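Local structure of ORF59 (Human herpesvirus 8, 3HSL) at residues A[40-45]-A[49-54]; A[93-98]-A[144-149]; A[101-106]-A[111-116]. The protein acts as the accessory subunit of the viral DNA polymerase in lytic replication, stimulating it and raising its processivity, probably by sliding on DNA and keeping it from leaving the template. One frame throughout, in Å; residues are numbered along the deposited sequence.

In the fold
All three contacts come from one region of the chain, and interaction 3 links the other two. Interaction 1 is the hairpin 40-45/49-54, whose Val42 CG2 packs 3.8 Å from Phe115 CZ of interaction 3; their centres lie about 13 Å apart. Interaction 3 is nested in the chain loop that interaction 2 closes. The centres of these two are about 11 Å apart, and Phe97 CE1 meets Glu102 CG at 3.6 Å. Both reach the antiparallel sheet containing strands 108-116 and 143-149, and both touch the second subunit. Interactions 1 and 2 do not meet, their nearest atoms being about 7 Å apart.

Interaction 1: A[40-45]-A[49-54]; sequences VQVHGS and PTLSVL
Pro49 and Val42 lie side by side and point the same way, with CB of the proline 4.1 Å from Val42 CG1, near the turn of a beta hairpin made by strands 39-43 and 49-56. At that turn, Ser45 OG bonds to Thr48 N.

Thr50 forms a hydrogen-bonded antiparallel pair with His43, its N reaching His43 O at 2.6 Å while His43 N bonds to Thr50 O. The two side chains also meet. Thr50 CB stands over one face of the imidazole, 3.8 Å from the centroid of the His43 ring, in a CH-pi contact. With CG set between the backbone N and the carbonyl carbon (chi1 56°), the His43 ring leans across toward strand 49-56.

Leu51 turns to the other face of the sheet, where its CD1 touches Val40 CG1 at 3.8 Å and lies a looser 4.3 Å from Val42 CG2. Leu71 of strand 71-73 packs on this apolar face, against Val42, Pro49 and Leu51.

With Ser52 the chain returns to the face of His43. Its backbone forms a second hydrogen-bonded pair, Gln41 N to Ser52 O at 2.8 Å and Ser52 N back to Gln41 O, and its hydroxyl comes to the imidazole edge. There Ser52 OG and His43 NE2 share a 2.5 Å hydrogen bond in which either could donate.

Leu54 finishes the segment by crossing Gln41 at about a right angle; Ile155 packs on both. The glutamine runs extended beyond CG (chi2 175°), and its OE1 lies 3.5 Å from Leu54 CD1.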
# COMPACT_ATOMS: atom_id res chain seq x y z
N VAL A 40 4.90 16.74 4.18
CA VAL A 40 6.03 16.56 5.08
C VAL A 40 6.81 17.87 5.07
O VAL A 40 6.95 18.51 4.01
CB VAL A 40 6.99 15.43 4.63
CG1 VAL A 40 8.15 15.28 5.63
CG2 VAL A 40 6.27 14.11 4.50
N GLN A 41 7.30 18.27 6.25
CA GLN A 41 8.05 19.50 6.37
C GLN A 41 9.32 19.37 7.18
O GLN A 41 9.39 18.59 8.15
CB GLN A 41 7.21 20.56 7.08
CG GLN A 41 5.93 20.95 6.39
CD GLN A 41 5.10 21.91 7.20
OE1 GLN A 41 5.03 21.83 8.43
NE2 GLN A 41 4.44 22.83 6.50
N VAL A 42 10.32 20.16 6.76
CA VAL A 42 11.61 20.26 7.42
C VAL A 42 11.76 21.76 7.66
O VAL A 42 11.91 22.53 6.71
CB VAL A 42 12.75 19.68 6.59
CG1 VAL A 42 14.10 20.03 7.23
CG2 VAL A 42 12.59 18.16 6.47
N HIS A 43 11.71 22.16 8.92
CA HIS A 43 11.73 23.58 9.26
C HIS A 43 12.32 23.89 10.62
O HIS A 43 12.46 23.01 11.47
CB HIS A 43 10.28 23.99 9.32
CG HIS A 43 9.51 23.15 10.29
ND1 HIS A 43 9.26 23.55 11.58
CD2 HIS A 43 8.94 21.93 10.16
CE1 HIS A 43 8.57 22.62 12.20
NE2 HIS A 43 8.36 21.62 11.36
N GLY A 44 12.66 25.16 10.83
CA GLY A 44 13.24 25.62 12.08
C GLY A 44 14.67 26.01 11.84
O GLY A 44 15.04 26.36 10.72
N SER A 45 15.49 25.96 12.87
CA SER A 45 16.89 26.33 12.71
C SER A 45 17.58 25.37 11.73
O SER A 45 17.21 24.21 11.64
CB SER A 45 17.61 26.35 14.06
OG SER A 45 17.51 25.07 14.67
N PRO A 49 16.74 21.23 12.76
CA PRO A 49 15.40 21.46 12.26
C PRO A 49 14.40 20.40 12.71
O PRO A 49 14.78 19.30 13.11
CB PRO A 49 15.57 21.37 10.76
CG PRO A 49 16.70 20.40 10.57
CD PRO A 49 17.58 20.51 11.79
N THR A 50 13.13 20.74 12.64
CA THR A 50 12.06 19.87 13.03
C THR A 50 11.50 19.15 11.83
O THR A 50 11.44 19.70 10.72
CB THR A 50 10.96 20.66 13.71
OG1 THR A 50 11.47 21.18 14.94
CG2 THR A 50 9.78 19.79 14.03
N LEU A 51 11.09 17.92 12.07
CA LEU A 51 10.49 17.08 11.07
C LEU A 51 9.03 16.98 11.48
O LEU A 51 8.70 16.58 12.61
CB LEU A 51 11.14 15.70 11.05
CG LEU A 51 10.48 14.70 10.10
CD1 LEU A 51 10.55 15.10 8.62
CD2 LEU A 51 11.02 13.29 10.31
N SER A 52 8.15 17.34 10.56
CA SER A 52 6.73 17.27 10.86
C SER A 52 5.88 16.91 9.68
O SER A 52 6.28 17.13 8.54
CB SER A 52 6.24 18.51 11.60
OG SER A 52 6.78 19.67 11.05
N VAL A 53 4.72 16.34 9.97
CA VAL A 53 3.76 15.91 8.95
C VAL A 53 2.43 16.56 9.24
O VAL A 53 1.97 16.56 10.39
CB VAL A 53 3.46 14.42 9.04
CG1 VAL A 53 2.70 13.99 7.79
CG2 VAL A 53 4.72 13.61 9.18
N LEU A 54 1.81 17.09 8.21
CA LEU A 54 0.49 17.72 8.31
C LEU A 54 -0.50 17.07 7.31
O LEU A 54 -0.08 16.40 6.37
CB LEU A 54 0.59 19.24 8.11
CG LEU A 54 1.21 20.17 9.19
CD1 LEU A 54 2.57 19.74 9.79
CD2 LEU A 54 1.27 21.64 8.70

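Interaction 2: A[93-98]-A[144-149]; sequences VGSGFT and TVHKSV
Phe97 and His146 lie ring on ring in an offset stack, fastening the loop before helix 99-103 to strand 143-149, an outer strand of an antiparallel sheet within this chain. The planes are inclined by only 14° and the centroids are 4.4 Å apart.

The two side chains slide past each other in opposite directions, so each ring covers the root of the other. His146 CB sits squarely over the phenyl centre, 3.6 Å from the Phe97 centroid, and Phe97 CB in turn lies 3.8 Å from the centroid of the His146 ring. Both are CH-pi contacts. Where the rings overlap, Phe97 CD2 approaches His146 CD2 to 3.5 Å, toward the rim of the imidazole. Each residue carries CG opposite its own main-chain nitrogen (chi1 -169° for Phe97, -174° for His146), which extends each side chain away from its own backbone and alongside the other.

Thr144, two residues back on the strand, adds its methyl: CG2 comes obliquely to Phe97 CE1 at 3.8 Å. His99 meets Phe97 edge-to-face.

Hydrogen bonds to both ring nitrogens of His146 would fix how the imidazole is turned. NE2 bonds to Ser92 OG, while ND1 bonds to Thr144 OG1 of the second subunit; Thr144 OG1 of this chain returns the bond to His146 ND1 of that subunit. Strand 143-149 also pairs antiparallel with a strand of the second subunit, carrying the sheet across the dimer interface. Close to the ring plane, between these two nitrogens, Ser95 OG lies 3.2 Å from His146 CE1.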
# COMPACT_ATOMS: atom_id res chain seq x y z
N VAL A 93 2.52 12.59 -6.52
CA VAL A 93 1.45 12.03 -7.36
C VAL A 93 2.00 10.95 -8.27
O VAL A 93 3.13 11.04 -8.75
CB VAL A 93 0.50 13.08 -8.10
CG1 VAL A 93 -0.50 12.39 -9.07
CG2 VAL A 93 -0.29 13.93 -7.07
N GLY A 94 1.16 9.93 -8.49
CA GLY A 94 1.47 8.77 -9.32
C GLY A 94 2.29 7.73 -8.59
O GLY A 94 2.19 6.53 -8.87
N SER A 95 3.09 8.20 -7.64
CA SER A 95 3.97 7.32 -6.86
C SER A 95 3.40 6.36 -5.85
O SER A 95 2.25 6.41 -5.42
CB SER A 95 5.11 8.09 -6.13
OG SER A 95 6.14 8.49 -7.02
N GLY A 96 4.32 5.47 -5.52
CA GLY A 96 4.19 4.44 -4.56
C GLY A 96 5.44 4.74 -3.75
O GLY A 96 6.43 3.96 -3.74
N PHE A 97 5.38 5.90 -3.10
CA PHE A 97 6.41 6.36 -2.20
C PHE A 97 5.79 7.32 -1.20
O PHE A 97 5.25 8.36 -1.56
CB PHE A 97 7.65 6.95 -2.86
CG PHE A 97 8.77 7.16 -1.88
CD1 PHE A 97 9.68 6.13 -1.62
CD2 PHE A 97 8.93 8.36 -1.21
CE1 PHE A 97 10.72 6.31 -0.70
CE2 PHE A 97 9.95 8.56 -0.30
CZ PHE A 97 10.85 7.53 -0.04
N THR A 98 5.87 6.93 0.08
CA THR A 98 5.32 7.73 1.15
C THR A 98 6.48 7.99 2.09
O THR A 98 6.94 7.10 2.83
CB THR A 98 4.14 7.00 1.80
OG1 THR A 98 3.12 6.81 0.80
CG2 THR A 98 3.57 7.78 2.93
N THR A 144 16.47 2.77 -1.70
CA THR A 144 15.52 3.49 -2.55
C THR A 144 15.93 4.95 -2.58
O THR A 144 16.27 5.53 -1.55
CB THR A 144 14.08 3.43 -2.00
OG1 THR A 144 13.60 2.07 -2.00
CG2 THR A 144 13.16 4.30 -2.85
N VAL A 145 15.92 5.56 -3.76
CA VAL A 145 16.24 7.00 -3.87
C VAL A 145 15.09 7.67 -4.63
O VAL A 145 14.96 7.52 -5.86
CB VAL A 145 17.61 7.29 -4.50
CG1 VAL A 145 17.79 8.78 -4.70
CG2 VAL A 145 18.73 6.72 -3.64
N HIS A 146 14.26 8.40 -3.89
CA HIS A 146 13.11 9.07 -4.45
C HIS A 146 13.33 10.58 -4.57
O HIS A 146 13.60 11.24 -3.56
CB HIS A 146 11.87 8.79 -3.59
CG HIS A 146 10.60 9.32 -4.16
ND1 HIS A 146 9.95 8.70 -5.21
CD2 HIS A 146 9.86 10.40 -3.84
CE1 HIS A 146 8.86 9.38 -5.51
NE2 HIS A 146 8.78 10.42 -4.70
N LYS A 147 13.20 11.09 -5.79
CA LYS A 147 13.34 12.51 -6.06
C LYS A 147 11.96 13.06 -6.32
O LYS A 147 11.12 12.39 -6.92
CB LYS A 147 14.22 12.79 -7.28
CG LYS A 147 15.65 12.32 -7.09
CD LYS A 147 16.58 12.64 -8.25
CE LYS A 147 17.98 12.08 -7.96
NZ LYS A 147 18.97 12.47 -9.00
N SER A 148 11.72 14.29 -5.86
CA SER A 148 10.43 14.91 -6.10
C SER A 148 10.51 16.43 -6.01
O SER A 148 11.59 16.98 -5.83
CB SER A 148 9.38 14.35 -5.15
OG SER A 148 8.10 14.76 -5.58
N VAL A 149 9.37 17.10 -6.13
CA VAL A 149 9.31 18.56 -6.06
C VAL A 149 8.83 19.11 -4.71
O VAL A 149 7.91 18.56 -4.10
CB VAL A 149 8.38 19.13 -7.18
CG1 VAL A 149 8.36 20.66 -7.16
CG2 VAL A 149 8.85 18.67 -8.55

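Interaction 3: A[101-106]-A[111-116]; sequences RELFGA and AGIAFY
Leu103 reaches from the end of helix 99-103 to strand 108-116 with both of its methyls. CD2 rests on Ala111 CB at 4.0 Å, and CD1 approaches Ile113 CD1 more loosely, at 4.4 Å. The contact is purely apolar, with no hydrogen bond between the two segments. The leucine sets CG opposite its carbonyl carbon (chi1 -65°) and extends from there (chi2 173°), carrying its two methyls to the strand.

In the next shell, Ile135 of the adjacent strand packs on both Leu103 and Ala111, and Leu21 of helix 18-35 also touches Leu103. Val16 of strand 12-16 touches Ala111 and Ile113. The strand itself is held by backbone bonds on its two sides, Ala111 and Ile113 to Val16 and Val14, Gly112 to Thr134.

Further out, Glu102 ties the helix to the sheet through OE1, which bonds to Tyr137 OH. Gly96 of the second subunit packs against Arg101 and Glu102, so the helix also borders the dimer interface. Here a short helix lies against a beta sheet through aliphatic side chains, helix-on-sheet packing consistent with the fold of DNA polymerase processivity factors, to whose clan this family belongs.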
# COMPACT_ATOMS: atom_id res chain seq x y z
N ARG A 101 6.18 6.77 5.59
CA ARG A 101 6.01 5.32 5.66
C ARG A 101 7.38 4.66 5.70
O ARG A 101 7.62 3.75 6.48
CB ARG A 101 5.29 4.77 4.45
CG ARG A 101 4.85 3.36 4.66
CD ARG A 101 4.94 2.59 3.39
NE ARG A 101 4.40 1.25 3.58
CZ ARG A 101 4.90 0.17 2.98
NH1 ARG A 101 5.94 0.28 2.17
NH2 ARG A 101 4.36 -1.03 3.19
N GLU A 102 8.26 5.14 4.83
CA GLU A 102 9.62 4.64 4.70
C GLU A 102 10.55 5.20 5.77
O GLU A 102 11.49 4.53 6.18
CB GLU A 102 10.19 4.98 3.32
CG GLU A 102 9.29 4.55 2.16
CD GLU A 102 9.03 3.06 2.16
OE1 GLU A 102 10.00 2.29 2.37
OE2 GLU A 102 7.85 2.67 1.94
N LEU A 103 10.31 6.43 6.22
CA LEU A 103 11.18 6.98 7.27
C LEU A 103 10.99 6.20 8.56
O LEU A 103 11.92 6.04 9.33
CB LEU A 103 10.96 8.48 7.50
CG LEU A 103 11.31 9.43 6.35
CD1 LEU A 103 10.89 10.86 6.67
CD2 LEU A 103 12.79 9.38 5.99
N PHE A 104 9.77 5.71 8.78
CA PHE A 104 9.39 4.92 9.96
C PHE A 104 9.41 3.42 9.75
O PHE A 104 9.02 2.66 10.65
CB PHE A 104 8.00 5.33 10.48
CG PHE A 104 7.98 6.62 11.22
CD1 PHE A 104 8.14 6.63 12.61
CD2 PHE A 104 7.80 7.82 10.55
CE1 PHE A 104 8.12 7.81 13.32
CE2 PHE A 104 7.78 9.02 11.26
CZ PHE A 104 7.94 9.01 12.65
N GLY A 105 9.87 2.98 8.58
CA GLY A 105 9.93 1.55 8.31
C GLY A 105 10.70 0.82 9.39
O GLY A 105 11.67 1.35 9.93
N ALA A 106 10.26 -0.39 9.70
CA ALA A 106 10.94 -1.20 10.71
C ALA A 106 12.31 -1.66 10.23
O ALA A 106 13.32 -1.54 10.94
CB ALA A 106 10.08 -2.41 11.08
N ALA A 111 18.60 6.75 6.83
CA ALA A 111 17.80 7.60 5.95
C ALA A 111 18.29 9.05 5.95
O ALA A 111 18.81 9.53 6.95
CB ALA A 111 16.33 7.56 6.35
N GLY A 112 18.10 9.72 4.82
CA GLY A 112 18.53 11.11 4.67
C GLY A 112 17.64 11.85 3.70
O GLY A 112 17.04 11.24 2.81
N ILE A 113 17.55 13.17 3.85
CA ILE A 113 16.71 13.97 2.97
C ILE A 113 17.54 15.15 2.51
O ILE A 113 18.14 15.86 3.32
CB ILE A 113 15.44 14.51 3.67
CG1 ILE A 113 14.75 13.45 4.50
CG2 ILE A 113 14.47 15.08 2.64
CD1 ILE A 113 13.55 13.99 5.23
N ALA A 114 17.59 15.35 1.21
CA ALA A 114 18.39 16.43 0.67
C ALA A 114 17.50 17.36 -0.12
O ALA A 114 16.45 16.94 -0.61
CB ALA A 114 19.46 15.87 -0.21
N PHE A 115 17.91 18.62 -0.23
CA PHE A 115 17.17 19.63 -0.96
C PHE A 115 18.15 20.33 -1.88
O PHE A 115 19.31 20.55 -1.50
CB PHE A 115 16.52 20.62 -0.00
CG PHE A 115 15.64 19.97 1.03
CD1 PHE A 115 14.33 19.61 0.72
CD2 PHE A 115 16.11 19.71 2.31
CE1 PHE A 115 13.53 19.00 1.66
CE2 PHE A 115 15.29 19.09 3.27
CZ PHE A 115 14.01 18.75 2.94
N TYR A 116 17.69 20.69 -3.07
CA TYR A 116 18.55 21.35 -4.04
C TYR A 116 17.79 21.97 -5.20
O TYR A 116 16.65 21.60 -5.47
CB TYR A 116 19.59 20.37 -4.57
CG TYR A 116 19.05 19.19 -5.32
CD1 TYR A 116 18.87 19.26 -6.71
CD2 TYR A 116 18.71 18.01 -4.67
CE1 TYR A 116 18.36 18.18 -7.43
CE2 TYR A 116 18.21 16.92 -5.37
CZ TYR A 116 18.03 17.01 -6.75
OH TYR A 116 17.53 15.94 -7.46